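Local atomic coordinates of D7 protein (Anopheles stephensi, PDB entry 3NHI), a protein that binds and sequesters cysteinyl leukotrienes and, as its stable analogues indicate, thromboxane A2, mediators of the host response to mosquito feeding. Residues S87-K90 and E91-Y95; E153-H156 and A157-E160. One frame throughout, in Å; residues are numbered along the deposited sequence. Where two conformers were deposited one is given.

In the fold
Both contacts are first turns of helices in an all-helical protein of the odorant-binding family, and they come in series along the chain. Contact 1 starts helix 89-101, near the outer edge of the molecule, with its centre about 27 Å from that of the chain. Contact 2 starts helix 155-163, within the part of the chain that belongs to the PBP/GOBP family. The centres of the two contacts lie about 36 Å apart and their nearest atoms about 23 Å, without touching. Helices 109-130 and 135-144 come between them in sequence. With the side chains of Val92 and Glu153 about 12 and 13 Å from the bound hydroxyicosatetraenoic acid, both turns belong to the helical framework and not to the pocket wall.

Contact 1. Residues S87-K90 and E91-Y95; sequences SKQK and EVTEY
Extended through chi1 to chi3 and bent at its last torsion (chi4 -71°), Lys90 curls its ammonium group onto the Glu94 carboxylate one turn ahead, while Gln89 bends at chi2 (69°) to bring its amide nitrogen to the Thr93 hydroxyl. Lys90 NZ meets Glu94 OE2 at 2.8 Å from the syn side, somewhat out of the carboxylate plane, in a salt bridge. A water accepts from NZ and donates to the other oxygen, Glu94 OE1, at 2.7 Å, so both carboxylate oxygens are tied to the ammonium group, one directly and one through water. Gln89 NE2 donates to Thr93 OG1 at 3.1 Å, a bent bond (137°) tilted from the amide plane. Lys88, at the N-cap position, gives its carbonyl O to Val92 N, and Thr93 N binds Gln89 O in the next step of the helix. Val92 turns inward against Tyr78 of helix 73-85. The acidic Glu91, in the first turn of the helix, probably interacts favourably with the helix dipole, and the Lys90-Glu94 pair, spaced i to i+4, brings opposite charges together at the surface, where solvent probably weakens their attraction.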
ATOM      1  N   SER A  87      18.052 -16.243   3.445  1.00 11.75           N
ATOM      2  CA  SER A  87      19.134 -15.311   3.124  1.00 11.49           C
ATOM      3  C   SER A  87      20.308 -15.515   4.083  1.00 11.63           C
ATOM      4  O   SER A  87      20.122 -15.929   5.229  1.00 11.44           O
ATOM      5  CB  SER A  87      18.622 -13.869   3.170  1.00 11.18           C
ATOM      6  OG  SER A  87      17.722 -13.647   2.099  1.00 11.40           O
ATOM      7  N   LYS A  88      21.517 -15.238   3.607  1.00 11.19           N
ATOM      8  CA  LYS A  88      22.720 -15.507   4.392  1.00 11.85           C
ATOM      9  C   LYS A  88      23.102 -14.329   5.284  1.00 11.24           C
ATOM     10  O   LYS A  88      23.243 -13.202   4.805  1.00 10.50           O
ATOM     11  CB  LYS A  88      23.884 -15.845   3.463  1.00 12.35           C
ATOM     12  CG  LYS A  88      23.708 -17.164   2.710  1.00 15.67           C
ATOM     13  CD  LYS A  88      24.897 -17.465   1.813  1.00 19.69           C
ATOM     14  CE  LYS A  88      24.805 -18.853   1.195  1.00 22.68           C
ATOM     15  NZ  LYS A  88      23.634 -19.015   0.286  1.00 24.76           N
ATOM     16  N   GLN A  89      23.295 -14.600   6.574  1.00 11.29           N
ATOM     17  CA  GLN A  89      23.686 -13.575   7.548  1.00 11.74           C
ATOM     18  C   GLN A  89      24.899 -12.748   7.105  1.00 10.94           C
ATOM     19  O   GLN A  89      24.913 -11.528   7.277  1.00 10.60           O
ATOM     20  CB  GLN A  89      23.949 -14.209   8.925  1.00 12.95           C
ATOM     21  CG  GLN A  89      24.531 -13.248   9.966  1.00 16.51           C
ATOM     22  CD  GLN A  89      23.545 -12.184  10.405  1.00 19.92           C
ATOM     23  OE1 GLN A  89      22.565 -12.480  11.091  1.00 23.71           O
ATOM     24  NE2 GLN A  89      23.807 -10.932  10.030  1.00 20.82           N
ATOM     25  N   LYS A  90      25.905 -13.412   6.538  1.00 10.75           N
ATOM     26  CA  LYS A  90      27.101 -12.724   6.061  1.00 10.78           C
ATOM     27  C   LYS A  90      26.756 -11.630   5.046  1.00  9.88           C
ATOM     28  O   LYS A  90      27.261 -10.501   5.147  1.00  9.45           O
ATOM     29  CB  LYS A  90      28.097 -13.729   5.465  1.00 11.24           C
ATOM     30  CG  LYS A  90      29.365 -13.098   4.906  1.00 14.06           C
ATOM     31  CD  LYS A  90      30.432 -14.144   4.615  1.00 18.54           C
ATOM     32  CE  LYS A  90      31.725 -13.503   4.112  1.00 21.17           C
ATOM     33  NZ  LYS A  90      31.599 -12.950   2.728  1.00 23.56           N
ATOM     34  N   GLU A  91      25.892 -11.963   4.086  1.00  9.24           N
ATOM     35  CA  GLU A  91      25.497 -11.026   3.030  0.50  9.13           C
ATOM     36  C   GLU A  91      24.656  -9.885   3.598  1.00  8.49           C
ATOM     37  O   GLU A  91      24.794  -8.735   3.187  1.00  8.02           O
ATOM     38  CB  GLU A  91      24.745 -11.758   1.911  0.50  9.51           C
ATOM     39  CG  GLU A  91      25.644 -12.624   1.043  0.50 11.41           C
ATOM     40  CD  GLU A  91      24.879 -13.529   0.096  0.50 13.60           C
ATOM     41  OE1 GLU A  91      25.395 -14.628  -0.220  0.50 13.78           O
ATOM     42  OE2 GLU A  91      23.765 -13.150  -0.331  0.50 15.00           O
ATOM     43  N   VAL A  92      23.780 -10.216   4.542  1.00  7.81           N
ATOM     44  CA  VAL A  92      22.958  -9.217   5.223  1.00  7.28           C
ATOM     45  C   VAL A  92      23.823  -8.166   5.934  1.00  6.94           C
ATOM     46  O   VAL A  92      23.567  -6.963   5.819  1.00  6.70           O
ATOM     47  CB  VAL A  92      21.984  -9.899   6.209  1.00  6.74           C
ATOM     48  CG1 VAL A  92      21.248  -8.868   7.065  1.00  7.72           C
ATOM     49  CG2 VAL A  92      20.978 -10.766   5.448  1.00  7.40           C
ATOM     50  N   THR A  93      24.844  -8.621   6.655  1.00  7.00           N
ATOM     51  CA  THR A  93      25.806  -7.724   7.293  1.00  7.82           C
ATOM     52  C   THR A  93      26.516  -6.833   6.263  1.00  7.21           C
ATOM     53  O   THR A  93      26.702  -5.634   6.491  1.00  7.44           O
ATOM     54  CB  THR A  93      26.812  -8.555   8.100  1.00  7.97           C
ATOM     55  OG1 THR A  93      26.150  -9.027   9.278  1.00  9.42           O
ATOM     56  CG2 THR A  93      28.054  -7.746   8.494  1.00 10.06           C
ATOM     57  N   GLU A  94      26.905  -7.424   5.133  1.00  6.83           N
ATOM     58  CA  GLU A  94      27.571  -6.667   4.079  1.00  7.34           C
ATOM     59  C   GLU A  94      26.639  -5.597   3.498  1.00  6.34           C
ATOM     60  O   GLU A  94      27.073  -4.477   3.227  1.00  6.41           O
ATOM     61  CB  GLU A  94      28.117  -7.603   2.984  1.00  7.78           C
ATOM     62  CG  GLU A  94      29.317  -8.469   3.437  1.00 11.18           C
ATOM     63  CD  GLU A  94      29.554  -9.721   2.586  1.00 15.64           C
ATOM     64  OE1 GLU A  94      28.703 -10.101   1.745  1.00 16.85           O
ATOM     65  OE2 GLU A  94      30.609 -10.359   2.789  1.00 19.16           O
ATOM     66  N   TYR A  95      25.357  -5.932   3.341  1.00  5.99           N
ATOM     67  CA  TYR A  95      24.351  -4.979   2.855  1.00  5.43           C
ATOM     68  C   TYR A  95      24.168  -3.826   3.847  1.00  5.66           C
ATOM     69  O   TYR A  95      24.205  -2.658   3.468  1.00  5.62           O
ATOM     70  CB  TYR A  95      23.047  -5.744   2.620  1.00  5.35           C
ATOM     71  CG  TYR A  95      21.876  -5.008   2.005  1.00  5.12           C
ATOM     72  CD1 TYR A  95      22.028  -3.856   1.228  1.00  5.93           C
ATOM     73  CD2 TYR A  95      20.585  -5.515   2.184  1.00  6.34           C
ATOM     74  CE1 TYR A  95      20.906  -3.234   0.660  1.00  5.76           C
ATOM     75  CE2 TYR A  95      19.482  -4.896   1.631  1.00  5.79           C
ATOM     76  CZ  TYR A  95      19.644  -3.759   0.882  1.00  5.42           C
ATOM     77  OH  TYR A  95      18.521  -3.180   0.336  1.00  6.11           O
TER
HETATM   78  O   HOH W   1      21.838 -14.415   0.895  1.00 17.67           O
HETATM   79  O   HOH W   2      28.772 -12.810   1.377  1.00 32.39           O

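Contact 2. Residues E153-H156 and A157-E160; sequences ESFH and AYCE
An N-capped first turn opens helix 155-163 of the odorant-binding-type fold, where Ser154 takes the N-cap position and Cys159 ties the helix to 184-196 through its disulfide with Cys192. Ser154 OG sits between its own backbone N and carbonyl carbon (chi1 67°), which lets it accept from Ala157 N at 3.0 Å in a fairly straight bond. The same oxygen is hydrogen-bonded to Glu262 of helix 251-266, so the cap also joins two helices. Ser154 O takes the amide of Tyr158 in a nearly straight bond, and Phe155 O and His156 O continue the pattern to Cys159 N and Glu160 N.

Outside the backbone, Phe155 and Tyr158 run alongside each other in the same direction, their rings in an offset edge-to-face pair with centroids 6.0 Å apart and planes at 82°. The edge of Phe155 is turned toward the Tyr158 face, and Phe155 CD1 comes to 4.1 Å from Tyr158 CD2. The Glu153 carboxylate packs against Tyr158 CA and CB, its plane turned 77° from the phenol ring; OE2 stands near the ring plane at its edge, 3.5 Å from Tyr158 CB. The hydrogen bond from Tyr158 OH to Glu147 O ties the preceding loop to the turn, and that of Glu153 OE1 with Gln150 N braces the loop itself. The disulfide sulfur, Cys159 SG, lies at the edge of the Phe155 ring, 3.9 Å from Phe155 CD1.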
ATOM      1  N   GLU A 153      -7.369 -10.651  -2.793  1.00  7.59           N
ATOM      2  CA  GLU A 153      -8.319 -10.515  -1.693  1.00  7.36           C
ATOM      3  C   GLU A 153      -8.422  -9.035  -1.362  1.00  6.89           C
ATOM      4  O   GLU A 153      -7.400  -8.388  -1.124  1.00  7.42           O
ATOM      5  CB  GLU A 153      -7.807 -11.286  -0.467  1.00  7.67           C
ATOM      6  CG  GLU A 153      -8.661 -11.174   0.787  1.00  9.44           C
ATOM      7  CD  GLU A 153      -8.063 -11.928   1.972  1.00  9.70           C
ATOM      8  OE1 GLU A 153      -6.823 -12.090   2.036  1.00  9.86           O
ATOM      9  OE2 GLU A 153      -8.829 -12.337   2.865  1.00 10.94           O
ATOM     10  N   SER A 154      -9.633  -8.483  -1.331  1.00  5.86           N
ATOM     11  CA  SER A 154      -9.759  -7.056  -0.985  1.00  5.48           C
ATOM     12  C   SER A 154      -9.560  -6.862   0.506  1.00  5.32           C
ATOM     13  O   SER A 154      -9.779  -7.787   1.300  1.00  5.53           O
ATOM     14  CB  SER A 154     -11.117  -6.489  -1.416  1.00  5.69           C
ATOM     15  OG  SER A 154     -12.183  -7.056  -0.663  1.00  5.81           O
ATOM     16  N   PHE A 155      -9.155  -5.654   0.897  1.00  5.24           N
ATOM     17  CA  PHE A 155      -9.123  -5.374   2.321  1.00  5.10           C
ATOM     18  C   PHE A 155     -10.491  -5.512   2.960  1.00  5.15           C
ATOM     19  O   PHE A 155     -10.595  -5.996   4.086  1.00  6.16           O
ATOM     20  CB  PHE A 155      -8.457  -4.030   2.660  1.00  4.67           C
ATOM     21  CG  PHE A 155      -7.043  -4.191   3.145  1.00  4.00           C
ATOM     22  CD1 PHE A 155      -6.792  -4.843   4.355  1.00  4.52           C
ATOM     23  CD2 PHE A 155      -5.957  -3.732   2.384  1.00  4.93           C
ATOM     24  CE1 PHE A 155      -5.483  -5.052   4.801  1.00  5.02           C
ATOM     25  CE2 PHE A 155      -4.641  -3.932   2.833  1.00  5.03           C
ATOM     26  CZ  PHE A 155      -4.406  -4.587   4.043  1.00  5.12           C
ATOM     27  N   HIS A 156     -11.541  -5.139   2.226  1.00  5.23           N
ATOM     28  CA  HIS A 156     -12.881  -5.252   2.792  1.00  5.22           C
ATOM     29  C   HIS A 156     -13.218  -6.710   3.120  1.00  5.22           C
ATOM     30  O   HIS A 156     -13.787  -6.982   4.171  1.00  6.11           O
ATOM     31  CB  HIS A 156     -13.929  -4.642   1.861  1.00  4.95           C
ATOM     32  CG  HIS A 156     -13.660  -3.213   1.500  1.00  5.17           C
ATOM     33  ND1 HIS A 156     -12.495  -2.808   0.882  1.00  5.73           N
ATOM     34  CD2 HIS A 156     -14.424  -2.102   1.633  1.00  5.59           C
ATOM     35  CE1 HIS A 156     -12.545  -1.501   0.678  1.00  5.63           C
ATOM     36  NE2 HIS A 156     -13.706  -1.051   1.121  1.00  4.44           N
ATOM     37  N   ALA A 157     -12.849  -7.642   2.243  1.00  5.48           N
ATOM     38  CA  ALA A 157     -13.107  -9.058   2.499  1.00  5.68           C
ATOM     39  C   ALA A 157     -12.217  -9.622   3.599  1.00  5.55           C
ATOM     40  O   ALA A 157     -12.691 -10.380   4.457  1.00  6.72           O
ATOM     41  CB  ALA A 157     -12.950  -9.862   1.224  1.00  5.70           C
ATOM     42  N   TYR A 158     -10.932  -9.269   3.564  1.00  5.81           N
ATOM     43  CA  TYR A 158      -9.999  -9.677   4.601  1.00  6.15           C
ATOM     44  C   TYR A 158     -10.494  -9.233   5.982  1.00  6.66           C
ATOM     45  O   TYR A 158     -10.517 -10.017   6.941  1.00  6.98           O
ATOM     46  CB  TYR A 158      -8.604  -9.104   4.300  1.00  6.78           C
ATOM     47  CG  TYR A 158      -7.630  -9.290   5.433  1.00  7.20           C
ATOM     48  CD1 TYR A 158      -6.841 -10.434   5.520  1.00  8.44           C
ATOM     49  CD2 TYR A 158      -7.525  -8.331   6.450  1.00  8.27           C
ATOM     50  CE1 TYR A 158      -5.948 -10.609   6.586  1.00  9.48           C
ATOM     51  CE2 TYR A 158      -6.656  -8.503   7.510  1.00 10.69           C
ATOM     52  CZ  TYR A 158      -5.875  -9.633   7.575  1.00 10.40           C
ATOM     53  OH  TYR A 158      -5.022  -9.772   8.651  1.00 13.41           O
ATOM     54  N   CYS A 159     -10.910  -7.973   6.071  1.00  6.16           N
ATOM     55  CA  CYS A 159     -11.355  -7.386   7.328  1.00  6.31           C
ATOM     56  C   CYS A 159     -12.703  -7.944   7.786  1.00  6.85           C
ATOM     57  O   CYS A 159     -12.908  -8.151   8.982  1.00  7.03           O
ATOM     58  CB  CYS A 159     -11.408  -5.867   7.196  1.00  5.95           C
ATOM     59  SG  CYS A 159      -9.773  -5.121   6.904  1.00  5.41           S
ATOM     60  N   GLU A 160     -13.613  -8.194   6.843  1.00  6.48           N
ATOM     61  CA  GLU A 160     -14.892  -8.842   7.168  1.00  7.22           C
ATOM     62  C   GLU A 160     -14.676 -10.181   7.886  1.00  7.43           C
ATOM     63  O   GLU A 160     -15.319 -10.455   8.906  1.00  7.80           O
ATOM     64  CB  GLU A 160     -15.733  -9.036   5.906  1.00  7.18           C
ATOM     65  CG  GLU A 160     -17.102  -9.682   6.168  1.00  7.89           C
ATOM     66  CD  GLU A 160     -17.813 -10.162   4.914  1.00 10.22           C
ATOM     67  OE1 GLU A 160     -17.198 -10.186   3.830  1.00 11.97           O
ATOM     68  OE2 GLU A 160     -19.002 -10.531   5.024  1.00 10.76           O
TER